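Nucleotidyl transferase (Methanothermobacter thermautotrophicus, PDB 6PLJ) probably acts as a MobA-like nucleotidyltransferase, transferring nucleotidyl groups, and may take part in synthesis of the pseudomurein cell wall. Local coordinates at residues T152-A157 with P173-A178; G162-A167 with V204-V209. All coordinates share one frame; numbering follows the deposited sequence.

In chain order, residues 152-157 form a strand, 162-163 a short one, 174-177 a third and 205-210 a fourth, yet across the mixed sheet they stand as 174-177, 152-157, 205-210, 162-163. Interaction 1 closes the shorter loop, bringing 173-178 back against 152-157; interaction 2 closes a longer one, from 162-167 to 204-209, with helices 178-184 and 192-201 inside it. Their segments alternate along the sequence, so the two closures cross rather than nest. Strands 152-157 and 205-210 join them as parallel neighbours: Val153 O lies 2.7 Å from Tyr207 N, a probable hydrogen bond. Interaction 1 is interior, whereas interaction 2 forms one border of the sheet.

Interaction 1 of 2, residues T152-A157 with P173-A178; sequences TVSILA and PLAAGA
An antiparallel strand pair inside the mixed sheet of a MobA-like NTP transferase domain joins Ser154 and Ile155 to Ala175 and Leu174; it illustrates how a sheet with a parallel half reverses direction, strand 174-177 running against both 125-130 and 152-157. Ser154 and Ala175 are the hydrogen-bonded pair. Ser154 N gives a nearly straight bond (170°) to Ala175 O at 2.9 Å, in the carbonyl plane, and Ala175 N returns one to Ser154 O at 2.8 Å, with the donor tilted from the plane of the Ser154 carbonyl. The third bond, Leu156 N to Pro173 O, arrives nearly along the C=O axis.

Side chains divide between two faces. On one, in one of its two conformers, Ser154 OG sits 3.5 Å from Ala175 CB; with chi1 at 61° it lies between the backbone N and carbonyl carbon, and its hydrogen-bond partner is Ile144 O of helix 138-147, so there the buried hydroxyl links sheet to helix. On the other face Ile155 CG1 meets Leu174 CB at 4.0 Å, the two side chains crossing obliquely, both touching Leu196 of helix 192-201. At one end of the pair Leu156 lays CB and CD2 against the ring of Pro173, which follows a cis peptide bond, each 3.7 Å from Pro173 CD. Toward the other end Val153 turns CG2 to the methyl of Ala176. Beyond it a water accepts from Gly177 N, the N-cap residue of helix 178-184, and donates a weak bond to Thr152 O, both at 2.9 Å.

Interaction 2 of 2, residues G162-A167 with V204-V209; sequences GWLDNA and VRLYGV
Gly162 opens the contact by pairing with Gly208: its N donates to Gly208 O, and its own O receives Gly208 N at 2.8 Å, the donor standing above the carbonyl plane rather than on a lone pair. The Gly162 backbone, in a conformation that would press a CB against the preceding carbonyl oxygen, lies against the Tyr207 ring, with CA 3.5 Å from Tyr207 CE1 and the carbonyl oxygen over one ring face toward the rim.

Trp163 follows, in a non-hydrogen-bonded pair with Tyr207, and their rings make a T-shaped stack. The tyrosine edge is turned to the indole face, planes at 81°, with Tyr207 CD1 3.8 Å above the centre of that face. With chi1 at -64°, Trp163 CG lies anti to its carbonyl carbon, and the indole reaches across strand 205-210: CZ3 touches Arg205 CB at 3.5 Å, while CE3 meets Leu206 O near the ring plane. Tyr207 also stacks on His147, so a row of aromatic rings leads from the short strand to helix 138-147.

This is the edge of the mixed sheet, where strand 162-163, outermost within the chain, adds itself antiparallel to 205-210. Leu164 makes the last direct backbone bond, its N reaching Leu206 O at 2.8 Å almost in line with the carbonyl. Its side chain turns inward: CD1 packs on Leu206 CG and lies 3.7 Å from Gly208 CA, where the absence of a side chain leaves room for the methyl. Further on a water bridges the diverging chains, donating to Leu164 O and accepting from Leu206 N.

Past it, the side chains of Asp165 and Asn166 turn away from strand 205-210, and Asn166 ND2 binds Asp165 OD1 at 3.0 Å, in the amide plane.

Interaction 1 of 2, residues T152-A157 with P173-A178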
loop_
_atom_site.group_PDB
_atom_site.type_symbol
_atom_site.label_atom_id
_atom_site.label_comp_id
_atom_site.label_asym_id
_atom_site.label_seq_id
_atom_site.Cartn_x
_atom_site.Cartn_y
_atom_site.Cartn_z
ATOM N N THR A 152 -12.133 -10.083 -10.198
ATOM C CA THR A 152 -12.293 -8.627 -10.154
ATOM C C THR A 152 -11.245 -8.020 -9.257
ATOM O O THR A 152 -11.044 -8.474 -8.122
ATOM C CB THR A 152 -13.681 -8.243 -9.625
ATOM O OG1 THR A 152 -14.670 -8.884 -10.436
ATOM C CG2 THR A 152 -13.900 -6.737 -9.667
ATOM N N VAL A 153 -10.587 -6.996 -9.784
ATOM C CA VAL A 153 -9.632 -6.205 -9.025
ATOM C C VAL A 153 -10.356 -4.940 -8.624
ATOM O O VAL A 153 -11.059 -4.323 -9.446
ATOM C CB VAL A 153 -8.372 -5.886 -9.847
ATOM C CG1 VAL A 153 -7.391 -5.045 -9.036
ATOM C CG2 VAL A 153 -7.688 -7.172 -10.318
ATOM N N SER A 154 -10.227 -4.564 -7.357
ATOM C CA SER A 154 -10.811 -3.336 -6.851
ATOM C C SER A 154 -9.664 -2.440 -6.442
ATOM O O SER A 154 -8.604 -2.917 -6.060
ATOM C CB SER A 154 -11.724 -3.627 -5.670
ATOM O OG SER A 154 -10.983 -4.222 -4.627
ATOM N N ILE A 155 -9.863 -1.138 -6.550
ATOM C CA ILE A 155 -8.761 -0.196 -6.372
ATOM C C ILE A 155 -9.265 1.157 -5.931
ATOM O O ILE A 155 -10.402 1.526 -6.242
ATOM C CB ILE A 155 -7.976 -0.085 -7.699
ATOM C CG1 ILE A 155 -6.664 0.680 -7.516
ATOM C CG2 ILE A 155 -8.844 0.517 -8.815
ATOM C CD1 ILE A 155 -5.709 0.429 -8.649
ATOM N N LEU A 156 -8.423 1.880 -5.190
ATOM C CA LEU A 156 -8.743 3.257 -4.815
ATOM C C LEU A 156 -8.712 4.117 -6.076
ATOM O O LEU A 156 -7.700 4.220 -6.745
ATOM C CB LEU A 156 -7.754 3.786 -3.774
ATOM C CG LEU A 156 -8.043 5.184 -3.210
ATOM C CD1 LEU A 156 -9.368 5.190 -2.477
ATOM C CD2 LEU A 156 -6.910 5.641 -2.297
ATOM N N ALA A 157 -9.853 4.719 -6.382
ATOM C CA ALA A 157 -10.033 5.483 -7.611
ATOM C C ALA A 157 -9.550 6.910 -7.406
ATOM O O ALA A 157 -9.512 7.425 -6.286
ATOM C CB ALA A 157 -11.499 5.485 -8.004
ATOM N N PRO A 173 -4.244 1.718 -2.612
ATOM C CA PRO A 173 -4.381 0.281 -2.328
ATOM C C PRO A 173 -5.298 -0.391 -3.350
ATOM O O PRO A 173 -6.098 0.270 -4.017
ATOM C CB PRO A 173 -5.026 0.268 -0.956
ATOM C CG PRO A 173 -5.801 1.524 -0.910
ATOM C CD PRO A 173 -4.970 2.526 -1.618
ATOM N N LEU A 174 -5.177 -1.704 -3.462
ATOM C CA LEU A 174 -6.044 -2.483 -4.336
ATOM C C LEU A 174 -6.317 -3.795 -3.646
ATOM O O LEU A 174 -5.622 -4.167 -2.691
ATOM C CB LEU A 174 -5.408 -2.697 -5.726
ATOM C CG LEU A 174 -4.082 -3.461 -5.792
ATOM C CD1 LEU A 174 -4.264 -4.973 -5.674
ATOM C CD2 LEU A 174 -3.312 -3.127 -7.063
ATOM N N ALA A 175 -7.331 -4.501 -4.114
ATOM C CA ALA A 175 -7.582 -5.854 -3.627
ATOM C C ALA A 175 -7.894 -6.730 -4.820
ATOM O O ALA A 175 -8.494 -6.284 -5.795
ATOM C CB ALA A 175 -8.701 -5.883 -2.615
ATOM N N ALA A 176 -7.489 -7.988 -4.734
ATOM C CA ALA A 176 -7.705 -8.916 -5.826
ATOM C C ALA A 176 -7.615 -10.332 -5.314
ATOM O O ALA A 176 -7.048 -10.588 -4.261
ATOM C CB ALA A 176 -6.667 -8.705 -6.920
ATOM N N GLY A 177 -8.127 -11.257 -6.115
ATOM C CA GLY A 177 -7.891 -12.675 -5.860
ATOM C C GLY A 177 -6.413 -13.003 -5.820
ATOM O O GLY A 177 -5.624 -12.493 -6.616
ATOM N N ALA A 178 -6.026 -13.853 -4.869
ATOM C CA ALA A 178 -4.638 -14.257 -4.727
ATOM C C ALA A 178 -4.131 -14.966 -5.991
ATOM O O ALA A 178 -3.025 -14.692 -6.427
ATOM C CB ALA A 178 -4.443 -15.142 -3.498
HETATM O O HOH W 1 -9.092 -10.594 -8.722
#

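Interaction 2 of 2, residues G162-A167 with V204-V209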
loop_
_atom_site.group_PDB
_atom_site.type_symbol
_atom_site.label_atom_id
_atom_site.label_comp_id
_atom_site.label_asym_id
_atom_site.label_seq_id
_atom_site.Cartn_x
_atom_site.Cartn_y
_atom_site.Cartn_z
ATOM N N GLY A 162 -16.827 3.204 -9.701
ATOM C CA GLY A 162 -17.388 2.546 -10.872
ATOM C C GLY A 162 -16.361 1.743 -11.610
ATOM O O GLY A 162 -15.155 1.826 -11.332
ATOM N N TRP A 163 -16.838 0.971 -12.577
ATOM C CA TRP A 163 -15.940 0.239 -13.459
ATOM C C TRP A 163 -14.969 1.172 -14.174
ATOM O O TRP A 163 -15.368 2.232 -14.679
ATOM C CB TRP A 163 -16.718 -0.603 -14.471
ATOM C CG TRP A 163 -17.522 -1.651 -13.813
ATOM C CD1 TRP A 163 -18.878 -1.692 -13.699
ATOM C CD2 TRP A 163 -17.023 -2.804 -13.129
ATOM N NE1 TRP A 163 -19.258 -2.807 -13.000
ATOM C CE2 TRP A 163 -18.138 -3.507 -12.633
ATOM C CE3 TRP A 163 -15.739 -3.314 -12.889
ATOM C CZ2 TRP A 163 -18.013 -4.702 -11.913
ATOM C CZ3 TRP A 163 -15.613 -4.496 -12.170
ATOM C CH2 TRP A 163 -16.745 -5.177 -11.691
ATOM N N LEU A 164 -13.698 0.770 -14.196
ATOM C CA LEU A 164 -12.623 1.541 -14.804
ATOM C C LEU A 164 -12.241 1.002 -16.167
ATOM O O LEU A 164 -12.058 -0.199 -16.329
ATOM C CB LEU A 164 -11.380 1.525 -13.899
ATOM C CG LEU A 164 -11.453 2.503 -12.734
ATOM C CD1 LEU A 164 -10.414 2.135 -11.683
ATOM C CD2 LEU A 164 -11.233 3.935 -13.217
ATOM N N ASP A 165 -12.098 1.901 -17.142
ATOM C CA ASP A 165 -11.510 1.563 -18.440
ATOM C C ASP A 165 -10.081 2.077 -18.603
ATOM O O ASP A 165 -9.505 1.992 -19.689
ATOM C CB ASP A 165 -12.416 2.042 -19.594
ATOM C CG ASP A 165 -12.478 3.558 -19.740
ATOM O OD1 ASP A 165 -11.865 4.316 -18.951
ATOM O OD2 ASP A 165 -13.179 3.995 -20.675
ATOM N N ASN A 166 -9.506 2.593 -17.517
ATOM C CA ASN A 166 -8.189 3.187 -17.542
ATOM C C ASN A 166 -7.584 3.080 -16.141
ATOM O O ASN A 166 -8.301 2.823 -15.171
ATOM C CB ASN A 166 -8.312 4.664 -17.912
ATOM C CG ASN A 166 -8.951 5.479 -16.807
ATOM O OD1 ASN A 166 -8.248 6.046 -15.963
ATOM N ND2 ASN A 166 -10.280 5.507 -16.766
ATOM N N ALA A 167 -6.284 3.288 -16.061
ATOM C CA ALA A 167 -5.560 3.347 -14.791
ATOM C C ALA A 167 -4.814 4.666 -14.615
ATOM O O ALA A 167 -3.731 4.722 -14.022
ATOM C CB ALA A 167 -4.617 2.164 -14.682
ATOM N N VAL A 204 -9.390 -7.811 -17.728
ATOM C CA VAL A 204 -9.617 -7.980 -16.298
ATOM C C VAL A 204 -10.521 -6.847 -15.851
ATOM O O VAL A 204 -10.275 -5.691 -16.217
ATOM C CB VAL A 204 -8.306 -7.902 -15.487
ATOM C CG1 VAL A 204 -8.586 -7.945 -13.983
ATOM C CG2 VAL A 204 -7.335 -9.004 -15.898
ATOM N N ARG A 205 -11.546 -7.174 -15.072
ATOM C CA ARG A 205 -12.502 -6.182 -14.596
ATOM C C ARG A 205 -11.808 -5.419 -13.462
ATOM O O ARG A 205 -11.297 -6.038 -12.537
ATOM C CB ARG A 205 -13.814 -6.803 -14.082
ATOM C CG ARG A 205 -14.374 -8.038 -14.800
ATOM C CD ARG A 205 -14.237 -8.054 -16.313
ATOM N NE ARG A 205 -14.963 -6.987 -16.993
ATOM C CZ ARG A 205 -14.982 -6.843 -18.315
ATOM N NH1 ARG A 205 -14.312 -7.692 -19.084
ATOM N NH2 ARG A 205 -15.663 -5.850 -18.871
ATOM N N LEU A 206 -11.753 -4.098 -13.576
ATOM C CA LEU A 206 -11.125 -3.234 -12.573
ATOM C C LEU A 206 -12.196 -2.306 -12.022
ATOM O O LEU A 206 -12.741 -1.494 -12.778
ATOM C CB LEU A 206 -9.985 -2.446 -13.204
ATOM C CG LEU A 206 -9.185 -1.512 -12.294
ATOM C CD1 LEU A 206 -8.500 -2.310 -11.185
ATOM C CD2 LEU A 206 -8.169 -0.723 -13.109
ATOM N N TYR A 207 -12.531 -2.441 -10.736
ATOM C CA TYR A 207 -13.555 -1.596 -10.098
ATOM C C TYR A 207 -12.923 -0.513 -9.235
ATOM O O TYR A 207 -12.222 -0.812 -8.261
ATOM C CB TYR A 207 -14.535 -2.410 -9.258
ATOM C CG TYR A 207 -15.702 -1.586 -8.777
ATOM C CD1 TYR A 207 -16.778 -1.318 -9.625
ATOM C CD2 TYR A 207 -15.717 -1.028 -7.504
ATOM C CE1 TYR A 207 -17.839 -0.544 -9.202
ATOM C CE2 TYR A 207 -16.773 -0.243 -7.077
ATOM C CZ TYR A 207 -17.837 -0.012 -7.938
ATOM O OH TYR A 207 -18.900 0.753 -7.531
ATOM N N GLY A 208 -13.190 0.747 -9.584
ATOM C CA GLY A 208 -12.700 1.876 -8.816
ATOM C C GLY A 208 -13.614 2.235 -7.664
ATOM O O GLY A 208 -14.838 2.352 -7.829
ATOM N N VAL A 209 -13.024 2.405 -6.486
ATOM C CA VAL A 209 -13.724 2.801 -5.286
ATOM C C VAL A 209 -13.333 4.238 -4.940
ATOM O O VAL A 209 -12.157 4.538 -4.712
ATOM C CB VAL A 209 -13.384 1.842 -4.136
ATOM C CG1 VAL A 209 -13.874 2.396 -2.808
ATOM C CG2 VAL A 209 -13.977 0.467 -4.438
HETATM O O HOH W 2 -12.967 -2.762 -15.786
#